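Side-chain contacts in ketol-acid reductoisomerase (NAD(+)) (uncultured archaeon GZfos26G2, PDB 4XDY), which catalyses the magnesium-dependent methyl migration and NADH-linked reduction that turn (S)-2-acetolactate into (R)-2,3-dihydroxy-isovalerate in branched-chain amino acid biosynthesis: residues 34-39 / 64-69; 12-17 / 169-174; 114-119 / 186-191; 139-144 / 176-181. All coordinates share one frame; numbering follows the deposited sequence.

Interaction 1 (34-39 / 64-69)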
loop_
_atom_site.group_PDB
_atom_site.type_symbol
_atom_site.label_atom_id
_atom_site.label_comp_id
_atom_site.label_asym_id
_atom_site.label_seq_id
_atom_site.Cartn_x
_atom_site.Cartn_y
_atom_site.Cartn_z
ATOM N N CYS A 34 15.720 6.007 17.378
ATOM C CA CYS A 34 16.681 5.271 16.564
ATOM C C CYS A 34 18.116 5.737 16.895
ATOM O O CYS A 34 19.034 4.905 16.960
ATOM C CB CYS A 34 16.366 5.411 15.050
ATOM S SG CYS A 34 14.773 4.651 14.613
ATOM N N LEU A 35 18.284 7.041 17.057
ATOM C CA LEU A 35 19.560 7.614 17.392
ATOM C C LEU A 35 20.028 7.095 18.787
ATOM O O LEU A 35 21.166 6.634 18.938
ATOM C CB LEU A 35 19.521 9.108 17.411
ATOM C CG LEU A 35 19.497 9.802 16.021
ATOM C CD1 LEU A 35 19.092 11.285 16.197
ATOM C CD2 LEU A 35 20.817 9.728 15.295
ATOM N N LYS A 36 19.123 7.155 19.742
ATOM C CA LYS A 36 19.463 6.661 21.105
ATOM C C LYS A 36 19.822 5.150 21.110
ATOM O O LYS A 36 20.834 4.742 21.670
ATOM C CB LYS A 36 18.376 7.023 22.090
ATOM C CG LYS A 36 18.747 6.482 23.501
ATOM C CD LYS A 36 17.886 7.005 24.639
ATOM C CE LYS A 36 16.485 6.400 24.722
ATOM N NZ LYS A 36 16.326 4.951 25.081
ATOM N N ASP A 37 19.077 4.347 20.371
ATOM C CA ASP A 37 19.311 2.931 20.224
ATOM C C ASP A 37 20.642 2.613 19.556
ATOM O O ASP A 37 21.185 1.575 19.836
ATOM C CB ASP A 37 18.197 2.210 19.414
ATOM C CG ASP A 37 16.889 2.016 20.183
ATOM O OD1 ASP A 37 16.791 2.432 21.347
ATOM O OD2 ASP A 37 15.920 1.483 19.561
ATOM N N SER A 38 21.166 3.506 18.695
ATOM C CA SER A 38 22.439 3.381 18.033
ATOM C C SER A 38 23.565 3.977 18.869
ATOM O O SER A 38 24.671 4.005 18.407
ATOM C CB SER A 38 22.360 4.089 16.661
ATOM O OG SER A 38 21.578 3.254 15.828
ATOM N N GLY A 39 23.285 4.435 20.083
ATOM C CA GLY A 39 24.333 4.871 20.968
ATOM C C GLY A 39 24.630 6.312 20.847
ATOM O O GLY A 39 25.604 6.757 21.410
ATOM N N ASP A 64 9.812 7.840 27.937
ATOM C CA ASP A 64 10.608 6.989 27.051
ATOM C C ASP A 64 12.095 7.074 27.431
ATOM O O ASP A 64 12.960 6.485 26.753
ATOM C CB ASP A 64 10.360 7.440 25.573
ATOM C CG ASP A 64 8.978 7.113 25.086
ATOM O OD1 ASP A 64 8.320 6.259 25.740
ATOM O OD2 ASP A 64 8.520 7.649 24.027
ATOM N N GLY A 65 12.395 7.842 28.491
ATOM C CA GLY A 65 13.695 7.838 29.107
ATOM C C GLY A 65 14.639 8.887 28.591
ATOM O O GLY A 65 15.800 8.759 28.772
ATOM N N PHE A 66 14.147 9.945 27.953
ATOM C CA PHE A 66 15.011 11.024 27.496
ATOM C C PHE A 66 15.186 12.118 28.506
ATOM O O PHE A 66 14.291 12.382 29.275
ATOM C CB PHE A 66 14.387 11.638 26.213
ATOM C CG PHE A 66 14.502 10.754 25.059
ATOM C CD1 PHE A 66 15.635 10.812 24.249
ATOM C CD2 PHE A 66 13.536 9.839 24.789
ATOM C CE1 PHE A 66 15.782 9.928 23.178
ATOM C CE2 PHE A 66 13.680 8.960 23.728
ATOM C CZ PHE A 66 14.782 9.023 22.912
ATOM N N GLU A 67 16.303 12.822 28.428
ATOM C CA GLU A 67 16.359 14.147 28.993
ATOM C C GLU A 67 15.522 15.132 28.169
ATOM O O GLU A 67 15.760 15.284 26.968
ATOM C CB GLU A 67 17.797 14.625 29.113
ATOM C CG GLU A 67 17.893 16.075 29.505
ATOM C CD GLU A 67 19.315 16.571 29.786
ATOM O OE1 GLU A 67 20.299 15.975 29.287
ATOM O OE2 GLU A 67 19.422 17.589 30.509
ATOM N N VAL A 68 14.612 15.851 28.824
ATOM C CA VAL A 68 13.631 16.681 28.169
ATOM C C VAL A 68 13.746 18.083 28.726
ATOM O O VAL A 68 13.618 18.306 29.928
ATOM C CB VAL A 68 12.206 16.067 28.302
ATOM C CG1 VAL A 68 11.165 16.876 27.538
ATOM C CG2 VAL A 68 12.205 14.614 27.902
ATOM N N LEU A 69 14.058 19.030 27.851
ATOM C CA LEU A 69 14.254 20.384 28.212
ATOM C C LEU A 69 13.359 21.258 27.413
ATOM O O LEU A 69 12.984 20.861 26.298
ATOM C CB LEU A 69 15.706 20.786 27.903
ATOM C CG LEU A 69 16.811 19.904 28.518
ATOM C CD1 LEU A 69 18.202 20.184 27.974
ATOM C CD2 LEU A 69 16.808 20.115 30.013
#

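Interaction 2 (12-17 / 169-174)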
loop_
_atom_site.group_PDB
_atom_site.type_symbol
_atom_site.label_atom_id
_atom_site.label_comp_id
_atom_site.label_asym_id
_atom_site.label_seq_id
_atom_site.Cartn_x
_atom_site.Cartn_y
_atom_site.Cartn_z
ATOM N N SER A 12 31.232 7.669 12.830
ATOM C CA SER A 12 31.981 7.898 14.052
ATOM C C SER A 12 32.060 9.345 14.487
ATOM O O SER A 12 32.184 9.594 15.672
ATOM C CB SER A 12 33.401 7.286 13.908
ATOM O OG SER A 12 34.086 7.830 12.833
ATOM N N ILE A 13 31.918 10.328 13.584
ATOM C CA ILE A 13 31.838 11.700 14.012
ATOM C C ILE A 13 30.801 12.002 15.163
ATOM O O ILE A 13 30.974 12.946 15.953
ATOM C CB ILE A 13 31.644 12.694 12.857
ATOM C CG1 ILE A 13 32.017 14.096 13.332
ATOM C CG2 ILE A 13 30.192 12.675 12.301
ATOM C CD1 ILE A 13 32.134 15.094 12.227
ATOM N N LEU A 14 29.707 11.247 15.171
ATOM C CA LEU A 14 28.612 11.459 16.162
ATOM C C LEU A 14 28.973 10.987 17.564
ATOM O O LEU A 14 28.284 11.363 18.529
ATOM C CB LEU A 14 27.340 10.756 15.719
ATOM C CG LEU A 14 26.724 11.267 14.426
ATOM C CD1 LEU A 14 25.385 10.569 14.202
ATOM C CD2 LEU A 14 26.546 12.767 14.447
ATOM N N ARG A 15 30.031 10.182 17.662
ATOM C CA ARG A 15 30.635 9.784 18.959
ATOM C C ARG A 15 30.731 10.907 19.992
ATOM O O ARG A 15 30.437 10.727 21.124
ATOM C CB ARG A 15 32.046 9.195 18.731
ATOM N N ASP A 16 31.154 12.083 19.666
ATOM C CA ASP A 16 31.190 13.076 20.763
ATOM C C ASP A 16 30.290 14.259 20.369
ATOM O O ASP A 16 30.643 15.437 20.516
ATOM C CB ASP A 16 32.617 13.511 21.008
ATOM C CG ASP A 16 33.386 13.586 19.724
ATOM O OD1 ASP A 16 32.742 13.913 18.690
ATOM O OD2 ASP A 16 34.586 13.251 19.725
ATOM N N LYS A 17 29.121 13.942 19.831
ATOM C CA LYS A 17 28.205 15.012 19.542
ATOM C C LYS A 17 26.885 14.674 20.233
ATOM O O LYS A 17 26.503 13.509 20.337
ATOM C CB LYS A 17 28.054 15.192 18.038
ATOM C CG LYS A 17 29.112 16.120 17.512
ATOM C CD LYS A 17 29.097 16.223 16.030
ATOM C CE LYS A 17 30.289 17.032 15.549
ATOM N NZ LYS A 17 30.150 18.488 15.712
ATOM N N ALA A 169 25.688 15.044 8.637
ATOM C CA ALA A 169 24.358 14.667 8.024
ATOM C C ALA A 169 24.364 13.215 7.619
ATOM O O ALA A 169 23.514 12.420 8.024
ATOM C CB ALA A 169 23.997 15.631 6.894
ATOM N N LEU A 170 25.411 12.763 6.893
ATOM C CA LEU A 170 25.422 11.381 6.461
ATOM C C LEU A 170 25.482 10.431 7.661
ATOM O O LEU A 170 24.888 9.338 7.662
ATOM C CB LEU A 170 26.567 11.090 5.453
ATOM C CG LEU A 170 26.449 11.775 4.100
ATOM C CD1 LEU A 170 27.748 11.604 3.332
ATOM C CD2 LEU A 170 25.343 11.190 3.216
ATOM N N ALA A 171 26.263 10.848 8.658
ATOM C CA ALA A 171 26.504 10.015 9.826
ATOM C C ALA A 171 25.166 9.777 10.522
ATOM O O ALA A 171 24.866 8.671 10.952
ATOM C CB ALA A 171 27.466 10.676 10.756
ATOM N N MET A 172 24.379 10.842 10.604
ATOM C CA MET A 172 23.037 10.738 11.233
ATOM C C MET A 172 22.193 9.669 10.523
ATOM O O MET A 172 21.533 8.843 11.173
ATOM C CB MET A 172 22.371 12.124 11.250
ATOM C CG MET A 172 22.860 13.056 12.286
ATOM S SD MET A 172 22.170 14.686 12.126
ATOM C CE MET A 172 20.472 14.361 12.728
ATOM N N THR A 173 22.259 9.622 9.184
ATOM C CA THR A 173 21.428 8.665 8.436
ATOM C C THR A 173 21.891 7.252 8.590
ATOM O O THR A 173 21.128 6.289 8.605
ATOM C CB THR A 173 21.304 8.984 6.928
ATOM O OG1 THR A 173 22.556 8.723 6.257
ATOM C CG2 THR A 173 20.774 10.433 6.683
ATOM N N LYS A 174 23.209 7.106 8.792
ATOM C CA LYS A 174 23.721 5.759 9.041
ATOM C C LYS A 174 23.332 5.259 10.443
ATOM O O LYS A 174 22.933 4.105 10.604
ATOM C CB LYS A 174 25.259 5.739 8.885
ATOM C CG LYS A 174 25.751 4.287 9.112
ATOM C CD LYS A 174 27.216 4.033 8.884
ATOM C CE LYS A 174 27.446 2.512 9.066
ATOM N NZ LYS A 174 28.750 2.301 8.434
#

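Interaction 3 (114-119 / 186-191)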
loop_
_atom_site.group_PDB
_atom_site.type_symbol
_atom_site.label_atom_id
_atom_site.label_comp_id
_atom_site.label_asym_id
_atom_site.label_seq_id
_atom_site.Cartn_x
_atom_site.Cartn_y
_atom_site.Cartn_z
ATOM N N PHE A 114 11.472 22.667 3.372
ATOM C CA PHE A 114 10.464 23.736 3.125
ATOM C C PHE A 114 10.979 25.093 3.647
ATOM O O PHE A 114 11.088 26.071 2.886
ATOM C CB PHE A 114 9.124 23.350 3.769
ATOM C CG PHE A 114 7.993 24.267 3.486
ATOM C CD1 PHE A 114 7.792 25.443 4.228
ATOM C CD2 PHE A 114 7.064 23.973 2.489
ATOM C CE1 PHE A 114 6.729 26.291 3.966
ATOM C CE2 PHE A 114 5.994 24.836 2.232
ATOM C CZ PHE A 114 5.836 25.981 2.974
ATOM N N ASN A 115 11.286 25.148 4.948
ATOM C CA ASN A 115 11.541 26.465 5.561
ATOM C C ASN A 115 12.803 27.125 5.097
ATOM O O ASN A 115 12.861 28.379 4.975
ATOM C CB ASN A 115 11.434 26.383 7.057
ATOM C CG ASN A 115 9.960 26.341 7.530
ATOM O OD1 ASN A 115 9.136 27.119 7.027
ATOM N ND2 ASN A 115 9.627 25.448 8.390
ATOM N N ILE A 116 13.811 26.311 4.844
ATOM C CA ILE A 116 15.070 26.843 4.263
ATOM C C ILE A 116 14.896 27.198 2.787
ATOM O O ILE A 116 15.224 28.302 2.339
ATOM C CB ILE A 116 16.260 25.867 4.476
ATOM C CG1 ILE A 116 16.661 25.783 5.950
ATOM C CG2 ILE A 116 17.389 26.192 3.518
ATOM C CD1 ILE A 116 17.234 27.098 6.472
ATOM N N CYS A 117 14.284 26.280 2.034
ATOM C CA CYS A 117 14.036 26.493 0.609
ATOM C C CYS A 117 13.245 27.774 0.318
ATOM O O CYS A 117 13.608 28.541 -0.591
ATOM C CB CYS A 117 13.219 25.294 0.065
ATOM S SG CYS A 117 12.757 25.432 -1.675
ATOM N N PHE A 118 12.132 27.971 1.029
ATOM C CA PHE A 118 11.281 29.119 0.818
ATOM C C PHE A 118 11.689 30.302 1.621
ATOM O O PHE A 118 10.970 31.315 1.654
ATOM C CB PHE A 118 9.802 28.739 0.936
ATOM C CG PHE A 118 9.377 27.697 -0.075
ATOM C CD1 PHE A 118 9.422 27.983 -1.423
ATOM C CD2 PHE A 118 8.937 26.445 0.342
ATOM C CE1 PHE A 118 9.036 27.052 -2.381
ATOM C CE2 PHE A 118 8.557 25.495 -0.610
ATOM C CZ PHE A 118 8.608 25.798 -1.968
ATOM N N LYS A 119 12.852 30.231 2.281
ATOM C CA LYS A 119 13.391 31.406 2.969
ATOM C C LYS A 119 12.523 31.885 4.149
ATOM O O LYS A 119 12.528 33.070 4.490
ATOM C CB LYS A 119 13.649 32.551 1.982
ATOM C CG LYS A 119 14.706 32.114 0.954
ATOM C CD LYS A 119 15.292 33.314 0.276
ATOM C CE LYS A 119 15.073 33.227 -1.200
ATOM N NZ LYS A 119 15.920 32.092 -1.625
ATOM N N CYS A 186 21.332 15.448 -2.391
ATOM C CA CYS A 186 20.510 16.355 -3.187
ATOM C C CYS A 186 20.590 17.732 -2.577
ATOM O O CYS A 186 21.365 17.966 -1.617
ATOM C CB CYS A 186 19.061 15.847 -3.277
ATOM S SG CYS A 186 18.206 15.994 -1.662
ATOM N N THR A 187 19.902 18.687 -3.129
ATOM C CA THR A 187 19.860 20.011 -2.559
ATOM C C THR A 187 18.602 20.166 -1.681
ATOM O O THR A 187 17.648 19.361 -1.780
ATOM C CB THR A 187 19.784 21.141 -3.609
ATOM O OG1 THR A 187 18.574 21.035 -4.384
ATOM C CG2 THR A 187 21.010 21.084 -4.586
ATOM N N PHE A 188 18.582 21.206 -0.867
ATOM C CA PHE A 188 17.431 21.500 -0.011
ATOM C C PHE A 188 16.170 21.732 -0.928
ATOM O O PHE A 188 15.079 21.261 -0.599
ATOM C CB PHE A 188 17.680 22.747 0.760
ATOM C CG PHE A 188 18.063 22.497 2.187
ATOM C CD1 PHE A 188 19.343 22.082 2.510
ATOM C CD2 PHE A 188 17.125 22.648 3.247
ATOM C CE1 PHE A 188 19.709 21.894 3.854
ATOM C CE2 PHE A 188 17.495 22.503 4.564
ATOM C CZ PHE A 188 18.802 22.071 4.857
ATOM N N GLU A 189 16.388 22.365 -2.072
ATOM C CA GLU A 189 15.302 22.759 -2.961
ATOM C C GLU A 189 14.770 21.486 -3.634
ATOM O O GLU A 189 13.569 21.319 -3.824
ATOM C CB GLU A 189 15.787 23.849 -3.930
ATOM C CG GLU A 189 16.159 25.194 -3.233
ATOM C CD GLU A 189 17.485 25.230 -2.380
ATOM O OE1 GLU A 189 18.414 24.373 -2.703
ATOM O OE2 GLU A 189 17.530 26.058 -1.317
ATOM N N GLN A 190 15.643 20.599 -4.048
ATOM C CA GLN A 190 15.183 19.369 -4.646
ATOM C C GLN A 190 14.316 18.519 -3.762
ATOM O O GLN A 190 13.308 18.012 -4.211
ATOM C CB GLN A 190 16.297 18.478 -5.174
ATOM C CG GLN A 190 17.069 18.973 -6.377
ATOM C CD GLN A 190 18.148 17.937 -6.636
ATOM O OE1 GLN A 190 19.174 17.951 -5.969
ATOM N NE2 GLN A 190 17.841 16.952 -7.478
ATOM N N GLU A 191 14.767 18.288 -2.545
ATOM C CA GLU A 191 13.961 17.579 -1.559
ATOM C C GLU A 191 12.622 18.223 -1.360
ATOM O O GLU A 191 11.605 17.530 -1.399
ATOM C CB GLU A 191 14.633 17.462 -0.209
ATOM C CG GLU A 191 13.926 16.439 0.690
ATOM C CD GLU A 191 12.720 16.966 1.512
ATOM O OE1 GLU A 191 12.586 18.185 1.681
ATOM O OE2 GLU A 191 11.981 16.068 1.928
HETATM O O HOH W 1 16.163 28.397 -1.600
#

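Interaction 4 (139-144 / 176-181)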
loop_
_atom_site.group_PDB
_atom_site.type_symbol
_atom_site.label_atom_id
_atom_site.label_comp_id
_atom_site.label_asym_id
_atom_site.label_seq_id
_atom_site.Cartn_x
_atom_site.Cartn_y
_atom_site.Cartn_z
ATOM N N THR A 139 6.270 6.559 12.076
ATOM C CA THR A 139 5.887 5.327 12.769
ATOM C C THR A 139 6.506 4.120 12.013
ATOM O O THR A 139 6.985 3.153 12.631
ATOM C CB THR A 139 4.369 5.165 12.870
ATOM O OG1 THR A 139 3.783 5.280 11.563
ATOM C CG2 THR A 139 3.773 6.277 13.834
ATOM N N GLU A 140 6.516 4.182 10.650
ATOM C CA GLU A 140 6.937 3.047 9.817
ATOM C C GLU A 140 8.488 3.048 9.707
ATOM O O GLU A 140 9.086 2.004 9.648
ATOM C CB GLU A 140 6.266 3.127 8.445
ATOM C CG GLU A 140 4.736 3.207 8.552
ATOM C CD GLU A 140 4.169 2.288 9.622
ATOM O OE1 GLU A 140 4.201 1.070 9.351
ATOM O OE2 GLU A 140 3.662 2.773 10.697
ATOM N N GLU A 141 9.069 4.220 9.820
ATOM C CA GLU A 141 10.527 4.445 9.965
ATOM C C GLU A 141 11.070 3.765 11.226
ATOM O O GLU A 141 12.080 3.004 11.176
ATOM C CB GLU A 141 10.799 5.944 10.011
ATOM C CG GLU A 141 12.229 6.346 10.316
ATOM C CD GLU A 141 12.380 7.840 10.501
ATOM O OE1 GLU A 141 11.422 8.581 10.185
ATOM O OE2 GLU A 141 13.453 8.279 10.978
ATOM N N ARG A 142 10.370 3.947 12.339
ATOM C CA ARG A 142 10.776 3.310 13.552
ATOM C C ARG A 142 10.675 1.782 13.509
ATOM O O ARG A 142 11.614 1.099 13.855
ATOM C CB ARG A 142 9.971 3.877 14.726
ATOM C CG ARG A 142 10.276 3.135 16.050
ATOM C CD ARG A 142 11.728 3.390 16.449
ATOM N NE ARG A 142 11.955 2.955 17.848
ATOM C CZ ARG A 142 13.147 2.621 18.352
ATOM N NH1 ARG A 142 14.212 2.578 17.583
ATOM N NH2 ARG A 142 13.235 2.233 19.630
ATOM N N LYS A 143 9.602 1.278 12.919
ATOM C CA LYS A 143 9.403 -0.120 12.699
ATOM C C LYS A 143 10.456 -0.718 11.841
ATOM O O LYS A 143 10.977 -1.829 12.165
ATOM C CB LYS A 143 8.051 -0.397 12.073
ATOM C CG LYS A 143 6.885 -0.354 13.043
ATOM C CD LYS A 143 5.589 -0.750 12.323
ATOM C CE LYS A 143 5.573 -2.248 12.021
ATOM N NZ LYS A 143 6.239 -2.665 10.764
ATOM N N ALA A 144 10.781 -0.037 10.731
ATOM C CA ALA A 144 11.844 -0.537 9.870
ATOM C C ALA A 144 13.161 -0.694 10.648
ATOM O O ALA A 144 13.892 -1.714 10.473
ATOM C CB ALA A 144 12.045 0.385 8.633
ATOM N N MET A 176 20.768 6.140 12.058
ATOM C CA MET A 176 19.303 5.810 11.962
ATOM C C MET A 176 18.986 4.681 11.036
ATOM O O MET A 176 17.818 4.269 10.921
ATOM C CB MET A 176 18.480 7.078 11.624
ATOM C CG MET A 176 18.537 8.089 12.732
ATOM S SD MET A 176 17.551 9.578 12.572
ATOM C CE MET A 176 18.415 10.415 11.243
ATOM N N HIS A 177 20.026 4.086 10.429
ATOM C CA HIS A 177 19.912 2.891 9.579
ATOM C C HIS A 177 19.193 3.112 8.230
ATOM O O HIS A 177 18.786 2.146 7.540
ATOM C CB HIS A 177 19.282 1.722 10.327
ATOM C CG HIS A 177 20.078 1.233 11.521
ATOM N ND1 HIS A 177 19.737 0.090 12.205
ATOM C CD2 HIS A 177 21.177 1.727 12.143
ATOM C CE1 HIS A 177 20.597 -0.101 13.204
ATOM N NE2 HIS A 177 21.443 0.902 13.225
ATOM N N TRP A 178 19.058 4.369 7.838
ATOM C CA TRP A 178 18.405 4.694 6.557
ATOM C C TRP A 178 19.298 4.233 5.405
ATOM O O TRP A 178 18.843 3.935 4.344
ATOM C CB TRP A 178 18.173 6.189 6.408
ATOM C CG TRP A 178 17.248 6.852 7.428
ATOM C CD1 TRP A 178 16.581 6.259 8.461
ATOM C CD2 TRP A 178 17.012 8.246 7.552
ATOM N NE1 TRP A 178 15.946 7.199 9.241
ATOM C CE2 TRP A 178 16.168 8.428 8.698
ATOM C CE3 TRP A 178 17.421 9.359 6.843
ATOM C CZ2 TRP A 178 15.768 9.694 9.130
ATOM C CZ3 TRP A 178 17.011 10.595 7.269
ATOM C CH2 TRP A 178 16.190 10.736 8.397
ATOM N N THR A 179 20.610 4.187 5.662
ATOM C CA THR A 179 21.567 3.665 4.681
ATOM C C THR A 179 21.337 2.224 4.321
ATOM O O THR A 179 21.771 1.792 3.241
ATOM C CB THR A 179 23.033 3.836 5.250
ATOM O OG1 THR A 179 23.060 3.449 6.625
ATOM C CG2 THR A 179 23.453 5.213 5.150
ATOM N N LYS A 180 20.614 1.457 5.155
ATOM C CA LYS A 180 20.280 0.115 4.768
ATOM C C LYS A 180 19.346 0.055 3.546
ATOM O O LYS A 180 19.380 -0.882 2.720
ATOM C CB LYS A 180 19.765 -0.689 5.939
ATOM C CG LYS A 180 20.798 -0.805 7.059
ATOM C CD LYS A 180 20.285 -1.714 8.128
ATOM C CE LYS A 180 21.108 -1.616 9.383
ATOM N NZ LYS A 180 22.461 -2.155 9.123
ATOM N N ALA A 181 18.480 1.057 3.421
ATOM C CA ALA A 181 17.650 1.173 2.228
ATOM C C ALA A 181 18.378 1.999 1.170
ATOM O O ALA A 181 18.327 1.675 -0.025
ATOM C CB ALA A 181 16.303 1.865 2.608
#

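Interaction 1 (34-39 / 64-69)
K36, on the last turn of helix 26-37, lays its aliphatic chain over one face of F66 of segment 64-69. Before it in the helix, L35 turns to V42 of strand 41-50 and to M176. K36 itself starts out with CG anti to the backbone N (chi1 179°), and bends at chi3 and chi4 then fold the chain across the ring. CB already lies 4.0 Å from F66 CE1, and CE comes down to 3.6 Å from F66 CZ. Measured to the F66 ring centroid, K36 CE is 4.0 Å away and 27° off the normal, a CH-pi contact. NZ carries on past the ring, 5.3 Å from its centroid, where cation-pi attraction is weak at most. D37 turns to R142 in a salt bridge, and G39, its phi positive, closes the helix in a Schellman motif. F66 also packs against V42 and I44 of strand 41-50. Replacing K36 with a serine would probably uncover that face of F66 and let the ring shift. The contact joins the end of helix 26-37 to segment 64-69 of the Rossmann domain by methylene-on-ring packing, to which the ammonium adds little.

Interaction 2 (12-17 / 169-174)
With CG anti to the carbonyl carbon (chi1 -64°), L14 points its isobutyl group at A171 and M172, while I13 has CG1 anti to the backbone N (chi1 -162°), which puts CG2 between the backbone N and the carbonyl carbon, facing A171. The two side chains converge on one methyl: A171 CB is 3.7 Å from I13 CG2 and 3.8 Å from L14 CG. Beyond CG, the CD1 branch of L14 runs on over the helix backbone, to 3.7 Å from M172 N. The same CD1 lies 4.0 Å from M172 CG, near the root of a side chain whose end leads off elsewhere, bent at chi3. The small alanine is consistent with the close seating of the 3-10 turn 12-14 on helix 165-175, with L14 and A171 CA atoms 6.8 Å apart. A169, M172 and T173 pack against V132 of strand 128-134 in the sheet. T173 OG1 donates to L170 O at 2.8 Å, giving this carbonyl a second hydrogen bond besides the one from K174 N. K174 NZ reaches farther out, to the carbonyls of D6 and V9. No hydrogen bond joins the two segments: the turn leading into strand 18-22 is seated on the Rossmann-domain helix by the fit of branched aliphatic groups round a methyl, an apolar contact that depends on shape and burial.

Interaction 3 (114-119 / 186-191)
I116 and F188 form the tight half of a contact between the N-terminal Rossmann domain and helix 188-203 of the knotted C-terminal domain; a T187-Q190 capping box closes the N-terminus of this helix. Three carbons of I116 bear obliquely on the CD2-CE2 bond of F188. CB stands 3.6 Å from F188 CD2, CG2 is equally near that atom, and CG1 reaches 3.7 Å from F188 CE2. The chi1 of F188, -103°, is away from a staggered value and turns the ring toward this isoleucine; V129 and M131 of strand 128-134 also touch it. Next along helix 114-117, C117 has SG anti to its backbone N (chi1 177°), which carries the sulfur to 3.9 Å from E189 CA, alongside the opening turn of the other helix. The same sulfur sits over the ring of F118.

The looser side lies at the end of E189, which is modelled in two conformations. In one of them a water donates both to C117 O and to E189 OE2, and in the same conformer OE2 pairs with K158, bonds best taken as partly occupied. Deeper in, E191 OE1 is hydrogen-bonded to H112 ND1 and to G113 N, and OE2 forms a salt bridge with K135; the helix start thus reaches toward the predicted active-site histidine. In the capping box itself, T187 N donates to Q190 OE1 at 3.0 Å, and Q190 N returns a bond to T187 OG1 with an N-H...O angle of 162°.

Interaction 4 (139-144 / 176-181)
E141 reaches from helix 138-146 to the indole edge of W178, in the turn between helix 165-175 and strand 183-185. From CB, which points toward that turn, CG leaves anti to the backbone N (chi1 173°) and the chain stays extended. CG comes within 4.0 Å of W178 NE1, and CD draws in to 3.8 Å from the same nitrogen. At the tip the two oxygens part company. OE2 lies at the edge of the indole, near its plane, 3.2 Å from W178 NE1 and 3.3 Å from W178 CZ2. Placed between the two, it takes the N-H at only 128°, a weak and bent hydrogen bond, with the carboxylate plane turned 77° from the ring. OE1 has the other partner, Q27 NE2. M176 CE lies 3.4 Å over one face of W178, offset toward the rim of the ring. A leucine in place of E141 would probably leave W178 NE1 and Q27 NE2 without the carboxylate they share and the Q27 amide freer to turn. Q27 binds NAD(+), which is consistent with E141 being a second-shell residue that positions Q27 at the dinucleotide site of this Rossmann fold.

Overall arrangement
Interactions 1, 2 and 4 all belong to the Rossmann domain and touch one another, whereas interaction 3, touching none of them, joins that domain to the C-terminal one. Interaction 1 is partly buried; the other three are buried. Helix 26-37 meets interaction 4 through the D37-R142 salt bridge, and interaction 2 passes directly into interaction 4, where T173 O probably accepts from W178 N. Chemistry follows place: a lysine chain on a ring at the outer edge, aliphatic packing of a turn on helix 165-175, apolar packing with a water bridge beside it between domains, and a bent polar bond beside the cofactor. Interactions 3 and 4 also touch the second subunit.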